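Local structure of thiamine pyrophosphokinase (3LM8) at residues K152-F157 with S190-H195. The protein catalyses the ATP-dependent transfer of pyrophosphate to thiamine, giving thiamine diphosphate and AMP in the thiamine salvage pathway. The protein carries 1 engineered substitution. Sequence-based numbering, arbitrary orientation.
Sequences KRYISF and SNELIH. With VIB (3-(4-amino-2-methyl-pyrimidin-5-ylmethyl)-5-(2-hydroxy-ethyl)-4-methyl-thiazol-3-ium), chain E.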
loop_
_atom_site.group_PDB
_atom_site.type_symbol
_atom_site.label_atom_id
_atom_site.label_comp_id
_atom_site.label_asym_id
_atom_site.label_seq_id
_atom_site.Cartn_x
_atom_site.Cartn_y
_atom_site.Cartn_z
ATOM N N LYS A 152 -5.876 14.767 -2.578
ATOM C CA LYS A 152 -6.131 14.250 -1.241
ATOM C C LYS A 152 -5.543 15.283 -0.300
ATOM O O LYS A 152 -4.327 15.440 -0.253
ATOM C CB LYS A 152 -5.428 12.905 -1.053
ATOM C CG LYS A 152 -5.784 11.863 -2.105
ATOM C CD LYS A 152 -5.096 10.530 -1.823
ATOM C CE LYS A 152 -5.258 9.583 -2.999
ATOM N NZ LYS A 152 -6.656 9.620 -3.503
ATOM N N ARG A 153 -6.401 15.971 0.454
ATOM C CA ARG A 153 -5.955 17.039 1.351
ATOM C C ARG A 153 -5.635 16.683 2.790
ATOM O O ARG A 153 -4.999 17.471 3.497
ATOM C CB ARG A 153 -6.981 18.172 1.367
ATOM C CG ARG A 153 -8.250 17.878 2.154
ATOM C CD ARG A 153 -9.188 19.062 2.081
ATOM N NE ARG A 153 -8.525 20.272 2.557
ATOM C CZ ARG A 153 -8.707 21.479 2.035
ATOM N NH1 ARG A 153 -8.063 22.523 2.536
ATOM N NH2 ARG A 153 -9.526 21.641 1.004
ATOM N N TYR A 154 -6.081 15.516 3.235
ATOM C CA TYR A 154 -5.826 15.113 4.612
ATOM C C TYR A 154 -4.641 14.176 4.739
ATOM O O TYR A 154 -4.429 13.293 3.911
ATOM C CB TYR A 154 -7.074 14.471 5.216
ATOM C CG TYR A 154 -8.308 15.343 5.113
ATOM C CD1 TYR A 154 -9.156 15.249 4.012
ATOM C CD2 TYR A 154 -8.621 16.270 6.116
ATOM C CE1 TYR A 154 -10.288 16.048 3.908
ATOM C CE2 TYR A 154 -9.748 17.074 6.022
ATOM C CZ TYR A 154 -10.582 16.959 4.916
ATOM O OH TYR A 154 -11.714 17.741 4.818
ATOM N N ILE A 155 -3.858 14.406 5.785
ATOM C CA ILE A 155 -2.667 13.627 6.081
ATOM C C ILE A 155 -2.793 13.289 7.549
ATOM O O ILE A 155 -2.721 14.190 8.374
ATOM C CB ILE A 155 -1.403 14.480 5.922
ATOM C CG1 ILE A 155 -1.232 14.893 4.466
ATOM C CG2 ILE A 155 -0.185 13.732 6.452
ATOM C CD1 ILE A 155 -0.572 16.247 4.317
ATOM N N SER A 156 -2.987 12.014 7.872
ATOM C CA SER A 156 -3.114 11.589 9.260
ATOM C C SER A 156 -1.918 10.747 9.686
ATOM O O SER A 156 -1.315 10.054 8.874
ATOM C CB SER A 156 -4.392 10.776 9.445
ATOM O OG SER A 156 -5.536 11.548 9.121
ATOM N N PHE A 157 -1.576 10.805 10.965
ATOM C CA PHE A 157 -0.455 10.025 11.487
ATOM C C PHE A 157 -0.957 9.165 12.631
ATOM O O PHE A 157 -1.690 9.636 13.496
ATOM C CB PHE A 157 0.657 10.940 11.999
ATOM C CG PHE A 157 1.408 11.661 10.912
ATOM C CD1 PHE A 157 2.233 10.966 10.040
ATOM C CD2 PHE A 157 1.307 13.042 10.781
ATOM C CE1 PHE A 157 2.956 11.631 9.056
ATOM C CE2 PHE A 157 2.020 13.718 9.804
ATOM C CZ PHE A 157 2.848 13.014 8.938
ATOM N N SER A 190 -6.280 13.637 10.671
ATOM C CA SER A 190 -6.900 14.768 10.002
ATOM C C SER A 190 -6.071 16.054 10.013
ATOM O O SER A 190 -6.563 17.121 10.393
ATOM C CB SER A 190 -8.285 15.033 10.603
ATOM O OG SER A 190 -9.262 14.207 9.997
ATOM N N ASN A 191 -4.810 15.949 9.604
ATOM C CA ASN A 191 -3.946 17.121 9.533
ATOM C C ASN A 191 -3.969 17.543 8.067
ATOM O O ASN A 191 -4.553 16.865 7.224
ATOM C CB ASN A 191 -2.515 16.777 9.968
ATOM C CG ASN A 191 -1.781 17.969 10.567
ATOM O OD1 ASN A 191 -0.887 17.806 11.408
ATOM N ND2 ASN A 191 -2.149 19.172 10.138
ATOM N N GLU A 192 -3.343 18.667 7.768
ATOM C CA GLU A 192 -3.297 19.168 6.403
ATOM C C GLU A 192 -1.979 19.884 6.201
ATOM O O GLU A 192 -1.311 20.263 7.165
ATOM C CB GLU A 192 -4.444 20.151 6.157
ATOM C CG GLU A 192 -5.805 19.510 5.903
ATOM C CD GLU A 192 -6.933 20.533 5.883
ATOM O OE1 GLU A 192 -6.754 21.618 5.286
ATOM O OE2 GLU A 192 -8.004 20.246 6.456
ATOM N N LEU A 193 -1.599 20.063 4.944
ATOM C CA LEU A 193 -0.366 20.774 4.635
ATOM C C LEU A 193 -0.758 22.231 4.336
ATOM O O LEU A 193 -1.726 22.475 3.613
ATOM C CB LEU A 193 0.294 20.131 3.412
ATOM C CG LEU A 193 1.705 19.533 3.537
ATOM C CD1 LEU A 193 1.894 18.789 4.865
ATOM C CD2 LEU A 193 1.931 18.603 2.341
ATOM N N ILE A 194 -0.046 23.200 4.907
ATOM C CA ILE A 194 -0.378 24.593 4.616
ATOM C C ILE A 194 0.644 25.201 3.666
ATOM O O ILE A 194 0.494 26.327 3.199
ATOM C CB ILE A 194 -0.463 25.467 5.895
ATOM C CG1 ILE A 194 0.896 25.530 6.592
ATOM C CG2 ILE A 194 -1.546 24.921 6.820
ATOM C CD1 ILE A 194 0.923 26.476 7.775
ATOM N N HIS A 195 1.684 24.435 3.375
ATOM C CA HIS A 195 2.736 24.885 2.477
ATOM C C HIS A 195 2.853 23.898 1.316
ATOM O O HIS A 195 2.084 22.938 1.231
ATOM C CB HIS A 195 4.072 24.962 3.227
ATOM C CG HIS A 195 4.156 26.079 4.225
ATOM N ND1 HIS A 195 3.052 26.774 4.667
ATOM C CD2 HIS A 195 5.216 26.600 4.887
ATOM C CE1 HIS A 195 3.425 27.673 5.559
ATOM N NE2 HIS A 195 4.734 27.588 5.712
HETATM C CM2 VIB E . -1.179 17.109 15.633
HETATM N N4A VIB E . -5.572 18.818 16.536
HETATM C CM4 VIB E . -9.096 17.751 12.452
HETATM O O1 VIB E . -12.011 16.987 14.871
HETATM C C7 VIB E . -11.979 15.595 14.544
HETATM C C6 VIB E . -10.865 15.343 13.526
HETATM C C2 VIB E . -7.373 16.222 15.364
HETATM S S1 VIB E . -8.758 15.169 15.500
HETATM C C5 VIB E . -9.529 15.834 14.085
HETATM C C4 VIB E . -8.707 16.861 13.636
HETATM N N3 VIB E . -7.578 17.037 14.327
HETATM C C7A VIB E . -6.620 18.085 13.948
HETATM C C4A VIB E . -4.746 18.192 15.702
HETATM N N3A VIB E . -3.470 17.970 16.051
HETATM C C2A VIB E . -2.633 17.340 15.214
HETATM N N1A VIB E . -3.062 16.920 14.016
HETATM C C6A VIB E . -4.311 17.119 13.630
HETATM C C5A VIB E . -5.213 17.772 14.463
#
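Ile155 and Asn191 form a single antiparallel bridge, a hydrogen-bonded pair, that ties loop 190-195, whose Ser190 and Asn191 line the thiamine pocket, to edge strand 154-159 in the thiamine-binding domain. Ile155 N reaches Asn191 O at 2.9 Å; Asn191 N returns a more bent bond to Ile155 O at 3.0 Å. Next along, the Ser190 N-H makes a nearly straight hydrogen bond (175°) to Ser156 OG, 2.7 Å from Ser190 N to Ser156 OG. With CG beside its backbone N (chi1 -79°) and the chain extended beyond, Glu192 runs beside the Tyr154 side chain, pointing the same way. Glu192 CB and then CG pass the Arg153 carbonyl, with Glu192 CG 3.3 Å from Arg153 O. At the tip the carboxylate divides its oxygens: Glu192 OE2 lies 3.6 Å from Tyr154 CE2, the ring plane nearly perpendicular to the carboxylate, while Glu192 OE1 accepts a hydrogen bond from Arg153 NH1, which makes the pair a salt bridge. OE1 sits in the guanidinium plane, but the nitrogen meets it from above the carboxylate plane. Away from this polar group, Ile155 CD1 packs on Leu193 CD1, and both residues also touch Ile146 of strand 142-147. Thiamine lies against the loop, where Ser190 CB approaches its thiazolium methyl CM4 at 3.4 Å.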